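TRNA-5-methyluridine(54) 2-sulfurtransferase (Pyrococcus horikoshii, PDB 3VRH) catalyses the ATP-dependent 2-thiolation of 5-methyluridine at position 54 in the T loop of tRNAs, a modification that stabilises tRNA in thermophiles. Local coordinates at residues 26-31 with 203-207; 48-54 with 72-78; 137-141 with 274-278. One frame throughout, in Å; residues are numbered along the deposited sequence.

Contact 1 of 3, residues 26-31 with 203-207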
loop_
_atom_site.group_PDB
_atom_site.type_symbol
_atom_site.label_atom_id
_atom_site.label_comp_id
_atom_site.label_asym_id
_atom_site.label_seq_id
_atom_site.Cartn_x
_atom_site.Cartn_y
_atom_site.Cartn_z
ATOM N N PHE A 26 -27.130 6.647 17.619
ATOM C CA PHE A 26 -25.808 6.741 17.011
ATOM C C PHE A 26 -24.753 7.111 18.056
ATOM O O PHE A 26 -23.678 6.504 18.103
ATOM C CB PHE A 26 -25.776 7.767 15.877
ATOM C CG PHE A 26 -24.389 8.093 15.421
ATOM C CD1 PHE A 26 -23.611 7.130 14.779
ATOM C CD2 PHE A 26 -23.843 9.345 15.659
ATOM C CE1 PHE A 26 -22.320 7.421 14.368
ATOM C CE2 PHE A 26 -22.551 9.645 15.252
ATOM C CZ PHE A 26 -21.785 8.682 14.607
ATOM N N LYS A 27 -25.064 8.120 18.878
ATOM C CA LYS A 27 -24.168 8.552 19.954
ATOM C C LYS A 27 -23.798 7.356 20.811
ATOM O O LYS A 27 -22.619 7.106 21.087
ATOM C CB LYS A 27 -24.831 9.644 20.803
ATOM C CG LYS A 27 -24.701 11.033 20.178
ATOM C CD LYS A 27 -25.742 12.045 20.680
ATOM C CE LYS A 27 -25.749 12.205 22.185
ATOM N NZ LYS A 27 -26.561 13.409 22.598
ATOM N N GLU A 28 -24.825 6.603 21.197
ATOM C CA GLU A 28 -24.664 5.398 22.003
ATOM C C GLU A 28 -23.798 4.350 21.308
ATOM O O GLU A 28 -22.869 3.801 21.910
ATOM C CB GLU A 28 -26.041 4.821 22.347
ATOM C CG GLU A 28 -25.986 3.500 23.091
ATOM C CD GLU A 28 -27.347 3.056 23.644
ATOM O OE1 GLU A 28 -28.393 3.613 23.236
ATOM O OE2 GLU A 28 -27.363 2.139 24.496
ATOM N N TYR A 29 -24.090 4.078 20.038
ATOM C CA TYR A 29 -23.252 3.164 19.262
ATOM C C TYR A 29 -21.789 3.628 19.261
ATOM O O TYR A 29 -20.860 2.829 19.460
ATOM C CB TYR A 29 -23.799 3.025 17.835
ATOM C CG TYR A 29 -22.778 2.659 16.778
ATOM C CD1 TYR A 29 -22.065 3.652 16.112
ATOM C CD2 TYR A 29 -22.540 1.330 16.431
ATOM C CE1 TYR A 29 -21.129 3.339 15.149
ATOM C CE2 TYR A 29 -21.603 0.996 15.455
ATOM C CZ TYR A 29 -20.902 2.012 14.814
ATOM O OH TYR A 29 -19.960 1.734 13.847
ATOM N N PHE A 30 -21.580 4.924 19.077
ATOM C CA PHE A 30 -20.216 5.438 18.937
ATOM C C PHE A 30 -19.470 5.293 20.259
ATOM O O PHE A 30 -18.316 4.843 20.303
ATOM C CB PHE A 30 -20.257 6.899 18.493
ATOM C CG PHE A 30 -18.912 7.484 18.139
ATOM C CD1 PHE A 30 -18.125 8.081 19.105
ATOM C CD2 PHE A 30 -18.468 7.508 16.813
ATOM C CE1 PHE A 30 -16.905 8.650 18.780
ATOM C CE2 PHE A 30 -17.241 8.075 16.490
ATOM C CZ PHE A 30 -16.466 8.648 17.484
ATOM N N GLU A 31 -20.147 5.665 21.332
ATOM C CA GLU A 31 -19.570 5.595 22.665
ATOM C C GLU A 31 -19.274 4.149 23.073
ATOM O O GLU A 31 -18.228 3.854 23.666
ATOM C CB GLU A 31 -20.513 6.282 23.670
ATOM C CG GLU A 31 -20.602 7.807 23.498
ATOM C CD GLU A 31 -21.975 8.380 23.882
ATOM O OE1 GLU A 31 -22.303 9.507 23.448
ATOM O OE2 GLU A 31 -22.730 7.697 24.600
ATOM N N GLU A 203 -17.780 8.692 10.914
ATOM C CA GLU A 203 -18.487 8.570 12.201
ATOM C C GLU A 203 -18.058 9.672 13.182
ATOM O O GLU A 203 -18.872 10.200 13.919
ATOM C CB GLU A 203 -18.282 7.179 12.798
ATOM C CG GLU A 203 -18.970 6.116 11.973
ATOM C CD GLU A 203 -18.639 4.715 12.402
ATOM O OE1 GLU A 203 -17.531 4.479 12.931
ATOM O OE2 GLU A 203 -19.499 3.838 12.192
ATOM N N VAL A 204 -16.775 10.027 13.160
ATOM C CA VAL A 204 -16.282 11.119 13.989
ATOM C C VAL A 204 -16.965 12.432 13.628
ATOM O O VAL A 204 -17.500 13.125 14.510
ATOM C CB VAL A 204 -14.757 11.265 13.916
ATOM C CG1 VAL A 204 -14.303 12.502 14.669
ATOM C CG2 VAL A 204 -14.074 10.010 14.468
ATOM N N VAL A 205 -16.964 12.771 12.339
ATOM C CA VAL A 205 -17.706 13.943 11.881
ATOM C C VAL A 205 -19.154 13.911 12.375
ATOM O O VAL A 205 -19.638 14.884 12.970
ATOM C CB VAL A 205 -17.690 14.096 10.342
ATOM C CG1 VAL A 205 -18.704 15.170 9.900
ATOM C CG2 VAL A 205 -16.289 14.457 9.863
ATOM N N ALA A 206 -19.835 12.790 12.168
ATOM C CA ALA A 206 -21.225 12.693 12.594
ATOM C C ALA A 206 -21.404 12.846 14.117
ATOM O O ALA A 206 -22.394 13.407 14.596
ATOM C CB ALA A 206 -21.849 11.393 12.087
ATOM N N TYR A 207 -20.438 12.357 14.882
ATOM C CA TYR A 207 -20.560 12.431 16.322
ATOM C C TYR A 207 -20.395 13.858 16.829
ATOM O O TYR A 207 -21.206 14.330 17.619
ATOM C CB TYR A 207 -19.568 11.499 17.008
ATOM C CG TYR A 207 -19.797 11.409 18.495
ATOM C CD1 TYR A 207 -19.140 12.261 19.371
ATOM C CD2 TYR A 207 -20.691 10.489 19.021
ATOM C CE1 TYR A 207 -19.358 12.191 20.748
ATOM C CE2 TYR A 207 -20.916 10.405 20.387
ATOM C CZ TYR A 207 -20.243 11.255 21.249
ATOM O OH TYR A 207 -20.458 11.182 22.610
#
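Phe30 and Tyr207 form an offset aromatic stack where helix 23-40, whose first turn carries the zinc ligand His25, packs on helix 201-211 of the PP-loop region. The ring centroids lie 4.5 Å apart with planes at 21°, so the rings overlap only in part: Phe30 CD1 sits over the rim of the Tyr207 face, while Tyr207 CB stands 4.0 Å from the centroid of the Phe30 ring, almost on its normal, a CH-pi contact. The axes of 26-31 and 203-207 approach to 10.6 Å, with N-to-C directions at 130°, and Tyr207 enters as a knob into the hole made by Phe26, Lys27, Phe30 and Glu31.

Apolar packing continues on the Phe26 ring, whose CE2 lies 3.7 Å from Ala206 CB. Its CG is anti to the backbone N (chi1 168°), which sends the ring edge toward the backbone of the other helix, near Glu203 O and Tyr207 N. Strand 12-14 adds Ile12 against both Phe26 and Ala206.

Two phenol-carboxylate hydrogen bonds complete the interface, one donated from each helix. Tyr29 OH gives to Glu203 OE2 at 2.7 Å, on the syn side of the carboxylate. Tyr207 OH gives to Glu31 OE1, which also forms a salt bridge with Lys69; this bond is 2.6 Å long, reaches OE1 on its anti side, and joins a carboxylate and a ring whose planes are nearly perpendicular.

Contact 2 of 3, residues 48-54 with 72-78. With BCN (bicine), chain D.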
loop_
_atom_site.group_PDB
_atom_site.type_symbol
_atom_site.label_atom_id
_atom_site.label_comp_id
_atom_site.label_asym_id
_atom_site.label_seq_id
_atom_site.Cartn_x
_atom_site.Cartn_y
_atom_site.Cartn_z
ATOM N N GLU A 48 -6.719 5.836 35.858
ATOM C CA GLU A 48 -5.621 6.577 35.229
ATOM C C GLU A 48 -5.912 8.074 35.047
ATOM O O GLU A 48 -7.054 8.481 34.823
ATOM C CB GLU A 48 -5.259 5.955 33.880
ATOM C CG GLU A 48 -4.253 4.832 33.958
ATOM C CD GLU A 48 -4.062 4.125 32.628
ATOM O OE1 GLU A 48 -5.069 3.749 31.986
ATOM O OE2 GLU A 48 -2.900 3.938 32.226
ATOM N N ARG A 49 -4.870 8.888 35.174
ATOM C CA ARG A 49 -4.977 10.304 34.859
ATOM C C ARG A 49 -4.574 10.492 33.401
ATOM O O ARG A 49 -3.435 10.272 33.026
ATOM C CB ARG A 49 -4.109 11.147 35.791
ATOM C CG ARG A 49 -4.353 12.643 35.643
ATOM C CD ARG A 49 -4.251 13.377 36.975
ATOM N NE ARG A 49 -3.843 14.767 36.791
ATOM C CZ ARG A 49 -2.575 15.175 36.816
ATOM N NH1 ARG A 49 -1.603 14.290 37.019
ATOM N NH2 ARG A 49 -2.278 16.461 36.634
ATOM N N ILE A 50 -5.531 10.882 32.577
ATOM C CA ILE A 50 -5.313 10.879 31.139
ATOM C C ILE A 50 -5.233 12.286 30.565
ATOM O O ILE A 50 -6.030 13.158 30.909
ATOM C CB ILE A 50 -6.424 10.104 30.442
ATOM C CG1 ILE A 50 -6.573 8.732 31.112
ATOM C CG2 ILE A 50 -6.128 9.993 28.953
ATOM C CD1 ILE A 50 -7.976 8.135 31.039
ATOM N N LEU A 51 -4.259 12.498 29.690
ATOM C CA LEU A 51 -4.101 13.779 29.026
ATOM C C LEU A 51 -4.533 13.660 27.563
ATOM O O LEU A 51 -4.099 12.741 26.867
ATOM C CB LEU A 51 -2.643 14.220 29.100
ATOM C CG LEU A 51 -2.368 15.554 28.406
ATOM C CD1 LEU A 51 -2.994 16.684 29.204
ATOM C CD2 LEU A 51 -0.877 15.797 28.156
ATOM N N VAL A 52 -5.397 14.565 27.101
ATOM C CA VAL A 52 -5.778 14.588 25.676
ATOM C C VAL A 52 -5.265 15.876 25.037
ATOM O O VAL A 52 -5.550 16.984 25.515
ATOM C CB VAL A 52 -7.304 14.473 25.457
ATOM C CG1 VAL A 52 -7.633 14.487 23.962
ATOM C CG2 VAL A 52 -7.843 13.207 26.103
ATOM N N ALA A 53 -4.480 15.721 23.978
ATOM C CA ALA A 53 -3.894 16.867 23.283
ATOM C C ALA A 53 -4.941 17.396 22.349
ATOM O O ALA A 53 -5.268 16.744 21.368
ATOM C CB ALA A 53 -2.651 16.443 22.489
ATOM N N VAL A 54 -5.478 18.566 22.644
ATOM C CA VAL A 54 -6.589 19.075 21.850
ATOM C C VAL A 54 -6.144 20.210 20.910
ATOM O O VAL A 54 -5.763 21.293 21.349
ATOM C CB VAL A 54 -7.801 19.450 22.746
ATOM C CG1 VAL A 54 -8.209 18.246 23.579
ATOM C CG2 VAL A 54 -7.450 20.565 23.679
ATOM N N TYR A 72 -13.888 8.680 32.306
ATOM C CA TYR A 72 -12.451 8.699 32.541
ATOM C C TYR A 72 -11.986 10.007 33.156
ATOM O O TYR A 72 -12.680 11.018 33.080
ATOM C CB TYR A 72 -11.682 8.400 31.243
ATOM C CG TYR A 72 -11.817 6.954 30.852
ATOM C CD1 TYR A 72 -12.902 6.522 30.110
ATOM C CD2 TYR A 72 -10.881 6.016 31.260
ATOM C CE1 TYR A 72 -13.046 5.188 29.763
ATOM C CE2 TYR A 72 -11.015 4.685 30.926
ATOM C CZ TYR A 72 -12.103 4.274 30.179
ATOM O OH TYR A 72 -12.256 2.951 29.840
ATOM N N ASN A 73 -10.810 9.980 33.775
ATOM C CA ASN A 73 -10.249 11.175 34.396
ATOM C C ASN A 73 -9.372 11.925 33.395
ATOM O O ASN A 73 -8.190 11.630 33.245
ATOM C CB ASN A 73 -9.445 10.814 35.656
ATOM C CG ASN A 73 -8.739 12.014 36.260
ATOM O OD1 ASN A 73 -9.130 13.159 36.027
ATOM N ND2 ASN A 73 -7.690 11.759 37.035
ATOM N N ILE A 74 -9.948 12.901 32.705
ATOM C CA ILE A 74 -9.192 13.503 31.621
ATOM C C ILE A 74 -8.953 14.992 31.808
ATOM O O ILE A 74 -9.821 15.722 32.283
ATOM C CB ILE A 74 -9.838 13.232 30.247
ATOM C CG1 ILE A 74 -11.207 13.893 30.170
ATOM C CG2 ILE A 74 -9.973 11.726 29.978
ATOM C CD1 ILE A 74 -11.426 14.616 28.878
ATOM N N GLU A 75 -7.750 15.424 31.455
ATOM C CA GLU A 75 -7.441 16.841 31.334
ATOM C C GLU A 75 -6.944 17.040 29.908
ATOM O O GLU A 75 -6.519 16.075 29.263
ATOM C CB GLU A 75 -6.396 17.271 32.373
ATOM C CG GLU A 75 -6.847 16.962 33.828
ATOM C CD GLU A 75 -5.888 17.466 34.905
ATOM O OE1 GLU A 75 -5.114 18.406 34.641
ATOM O OE2 GLU A 75 -5.916 16.918 36.029
ATOM N N CYS A 76 -7.017 18.269 29.407
ATOM C CA CYS A 76 -6.647 18.524 28.029
ATOM C C CYS A 76 -5.502 19.499 27.934
ATOM O O CYS A 76 -5.321 20.356 28.808
ATOM C CB CYS A 76 -7.845 19.032 27.240
ATOM S SG CYS A 76 -9.239 17.915 27.338
ATOM N N LEU A 77 -4.718 19.344 26.872
ATOM C CA LEU A 77 -3.620 20.244 26.586
ATOM C C LEU A 77 -3.754 20.750 25.159
ATOM O O LEU A 77 -3.872 19.954 24.223
ATOM C CB LEU A 77 -2.281 19.526 26.742
ATOM C CG LEU A 77 -1.071 20.236 26.127
ATOM C CD1 LEU A 77 -0.759 21.517 26.881
ATOM C CD2 LEU A 77 0.152 19.319 26.091
ATOM N N HIS A 78 -3.725 22.070 24.991
ATOM C CA HIS A 78 -3.716 22.653 23.662
ATOM C C HIS A 78 -2.376 23.279 23.392
ATOM O O HIS A 78 -1.913 24.111 24.164
ATOM C CB HIS A 78 -4.790 23.720 23.510
ATOM C CG HIS A 78 -4.692 24.479 22.227
ATOM N ND1 HIS A 78 -5.014 23.921 21.009
ATOM C CD2 HIS A 78 -4.295 25.747 21.970
ATOM C CE1 HIS A 78 -4.823 24.815 20.055
ATOM N NE2 HIS A 78 -4.396 25.935 20.613
HETATM N N1 BCN D . -5.093 14.539 16.831
HETATM C C1 BCN D . -5.768 13.551 15.893
HETATM C C2 BCN D . -5.153 13.446 14.549
HETATM O O21 BCN D . -3.928 13.710 14.445
HETATM O O22 BCN D . -5.841 13.132 13.553
HETATM C C3 BCN D . -5.682 15.898 16.693
HETATM C C4 BCN D . -7.075 16.042 16.043
HETATM O O4 BCN D . -7.846 16.904 16.381
HETATM C C5 BCN D . -5.243 14.086 18.213
HETATM C C6 BCN D . -4.402 14.810 19.174
HETATM O O6 BCN D . -4.199 14.374 20.258
HETATM O O HOH W 1 -9.354 7.546 34.076
#
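The parallel pair in the PP-loop family region, strands 49-53 and 73-80, belongs to a beta-alpha-beta unit connected through helix 58-69, and its first strand ends at the nucleotide site. Register comes from the backbone: Ile50 N bonds Asn73 O, Ile50 O receives Glu75 N, and Val52 repeats the pattern with Glu75 O and Leu77 N. Val54 N then reaches Leu77 O at 2.6 Å.

Beyond the end of strand 49-53 a side chain takes over. His78 ND1 donates to Val54 O at 2.8 Å, with the oxygen only 2° out of the imidazole plane, so the bond fixes the ring's rotation.

On the face of Leu51 and Leu77, Leu51 CD1 packs 3.8 Å from Leu77 CB, and Phe142 of helix 127-145 covers both residues. Ile50, Val52, Ile74 and Cys76 point to the other face, where Ile50 CB lies 3.9 Å from Ile74 CG2. Val54 CG1 lies 3.8 Å from Cys76 CB, while Ile50 CD1 meets Tyr72 CD2 at 3.6 Å.

A salt bridge spans the N-terminal end of the pair. Arg49 NE points almost straight (171°) at Glu75 OE2, 3.1 Å away; the oxygen lies in the guanidinium plane, but NE approaches from above the carboxylate plane. Asn146 O takes Arg49 NH1 and His106 binds Glu75 OE1, so both groups have second partners.

At the C-terminal end of strand 49-53, bicine O6 donates to Ala53 O at 2.8 Å. Ala53 is an ATP-binding residue, and a ligand at the carboxyl end of a central parallel strand is typical of the Rossmann-like PP-loop fold.

Contact 3 of 3, residues 137-141 with 274-278. With ZN (zinc ion), chain C.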
loop_
_atom_site.group_PDB
_atom_site.type_symbol
_atom_site.label_atom_id
_atom_site.label_comp_id
_atom_site.label_asym_id
_atom_site.label_seq_id
_atom_site.Cartn_x
_atom_site.Cartn_y
_atom_site.Cartn_z
ATOM N N TYR A 137 6.909 16.237 21.244
ATOM C CA TYR A 137 7.828 16.377 22.358
ATOM C C TYR A 137 7.129 17.049 23.529
ATOM O O TYR A 137 7.225 16.593 24.672
ATOM C CB TYR A 137 9.055 17.201 21.963
ATOM C CG TYR A 137 9.990 17.473 23.138
ATOM C CD1 TYR A 137 9.862 18.622 23.902
ATOM C CD2 TYR A 137 11.004 16.576 23.475
ATOM C CE1 TYR A 137 10.702 18.871 24.974
ATOM C CE2 TYR A 137 11.855 16.824 24.531
ATOM C CZ TYR A 137 11.691 17.979 25.284
ATOM O OH TYR A 137 12.526 18.241 26.345
ATOM N N ILE A 138 6.439 18.144 23.232
ATOM C CA ILE A 138 5.769 18.920 24.274
ATOM C C ILE A 138 4.660 18.111 24.933
ATOM O O ILE A 138 4.495 18.166 26.146
ATOM C CB ILE A 138 5.208 20.244 23.729
ATOM C CG1 ILE A 138 6.350 21.170 23.311
ATOM C CG2 ILE A 138 4.326 20.931 24.782
ATOM C CD1 ILE A 138 5.892 22.511 22.725
ATOM N N MET A 139 3.907 17.356 24.128
ATOM C CA MET A 139 2.829 16.526 24.655
ATOM C C MET A 139 3.408 15.552 25.661
ATOM O O MET A 139 2.869 15.374 26.749
ATOM C CB MET A 139 2.135 15.708 23.557
ATOM C CG MET A 139 1.196 16.475 22.647
ATOM S SD MET A 139 0.848 15.444 21.202
ATOM C CE MET A 139 0.199 13.992 22.009
ATOM N N ASN A 140 4.507 14.914 25.277
ATOM C CA ASN A 140 5.098 13.914 26.134
ATOM C C ASN A 140 5.749 14.503 27.379
ATOM O O ASN A 140 5.541 13.998 28.459
ATOM C CB ASN A 140 6.085 13.029 25.371
ATOM C CG ASN A 140 6.688 11.953 26.259
ATOM O OD1 ASN A 140 6.027 10.988 26.632
ATOM N ND2 ASN A 140 7.941 12.124 26.601
ATOM N N LYS A 141 6.535 15.564 27.230
ATOM C CA LYS A 141 7.184 16.152 28.400
ATOM C C LYS A 141 6.185 16.796 29.366
ATOM O O LYS A 141 6.418 16.809 30.573
ATOM C CB LYS A 141 8.284 17.150 28.020
ATOM C CG LYS A 141 9.140 17.560 29.224
ATOM C CD LYS A 141 10.452 18.220 28.836
ATOM C CE LYS A 141 11.432 18.178 30.008
ATOM N NZ LYS A 141 10.753 18.539 31.300
ATOM N N ILE A 274 20.320 17.687 27.917
ATOM C CA ILE A 274 19.708 18.983 28.194
ATOM C C ILE A 274 18.443 18.860 29.031
ATOM O O ILE A 274 18.297 19.539 30.045
ATOM C CB ILE A 274 19.402 19.767 26.900
ATOM C CG1 ILE A 274 20.699 20.103 26.176
ATOM C CG2 ILE A 274 18.669 21.061 27.221
ATOM C CD1 ILE A 274 21.720 20.757 27.065
ATOM N N CYS A 275 17.541 17.976 28.616
ATOM C CA CYS A 275 16.218 17.915 29.217
ATOM C C CYS A 275 15.959 16.548 29.824
ATOM O O CYS A 275 14.933 16.336 30.477
ATOM C CB CYS A 275 15.154 18.200 28.156
ATOM S SG CYS A 275 14.887 16.793 27.008
ATOM N N ARG A 276 16.882 15.623 29.575
ATOM C CA ARG A 276 16.834 14.277 30.143
ATOM C C ARG A 276 15.671 13.431 29.652
ATOM O O ARG A 276 15.343 12.413 30.255
ATOM C CB ARG A 276 16.846 14.320 31.673
ATOM C CG ARG A 276 18.192 14.726 32.290
ATOM C CD ARG A 276 18.070 14.711 33.803
ATOM N NE ARG A 276 16.695 15.045 34.152
ATOM C CZ ARG A 276 16.280 16.245 34.541
ATOM N NH1 ARG A 276 17.142 17.252 34.683
ATOM N NH2 ARG A 276 14.994 16.429 34.799
ATOM N N MET A 277 15.048 13.853 28.559
ATOM C CA MET A 277 14.010 13.041 27.937
ATOM C C MET A 277 14.712 12.141 26.926
ATOM O O MET A 277 15.795 12.485 26.460
ATOM C CB MET A 277 12.947 13.929 27.279
ATOM C CG MET A 277 12.241 14.862 28.276
ATOM S SD MET A 277 11.485 13.975 29.648
ATOM C CE MET A 277 10.110 13.160 28.845
ATOM N N PRO A 278 14.118 10.976 26.613
ATOM C CA PRO A 278 14.761 9.963 25.763
ATOM C C PRO A 278 15.426 10.562 24.540
ATOM O O PRO A 278 14.870 11.444 23.886
ATOM C CB PRO A 278 13.605 9.045 25.342
ATOM C CG PRO A 278 12.380 9.509 26.159
ATOM C CD PRO A 278 12.856 10.482 27.186
HETATM ZN ZN ZN C . 16.417 17.311 25.001
#
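Met277 lies against three side chains of helix 127-145, mostly by apolar packing. Its CG is 3.8 Å from Lys141 CE and the same distance from Lys141 CD, so the methionine meets the aliphatic part of the lysine and not its ammonium end. Near the backbone, Met277 CB is 4.1 Å from Tyr137 CE2. The chain is bent at both chi2 (-56°) and chi3 (-71°), which turns the thioether back toward the helix and brings CE to 3.3 Å from Asn140 ND2.

The polar ends that border this packing have partners elsewhere in the chain. Asn140 ND2 donates to Lys188 O while its OD1 accepts from Ile190 N, which holds the amide in place beside the methyl group. Lys141 NZ makes salt bridges with Asp145 and Glu295 and a hydrogen bond to Ile296 O; these neighbouring carboxylates would favour its charged form.

Sulfur contacts make up the remaining group, and they belong to the C-terminal zinc site, a four-cysteine site built from two CxxC pairs: Cys272, Cys275, Cys284 and Cys287. Cys275 SG stands 2.6 Å from the zinc ion. The modelled place of this sulfur is less certain, because it comes too close to the Tyr137 phenol; its sulfur-aromatic contact at the edge of the Tyr137 ring, 5.0 Å from the centroid and 86° off the normal, is therefore provisional. Phe286, between two zinc ligands in sequence, stacks on Tyr137.

Along the chain, contact 1 opens at helix 23-40, contact 2 is nested within the loop it closes, and contact 3 follows contact 2, with its last segment beyond helix 201-211. Contacts 1 and 3 lie on opposite sides of the chain's centre, their own centres 34 Å apart. Each involves the PP-loop region: contact 1 joins it to the helix residues just after the zinc ligand His25, contact 3 to the C-terminal zinc site itself. Contact 2 belongs to the central sheet, its centre 20 Å from contact 1 and 18 Å from contact 3. It touches contact 3 directly, Met139 CE packing 3.8 Å from Ala53 CB, so helix 127-145 links the ATP-binding strand to the C-terminal zinc module.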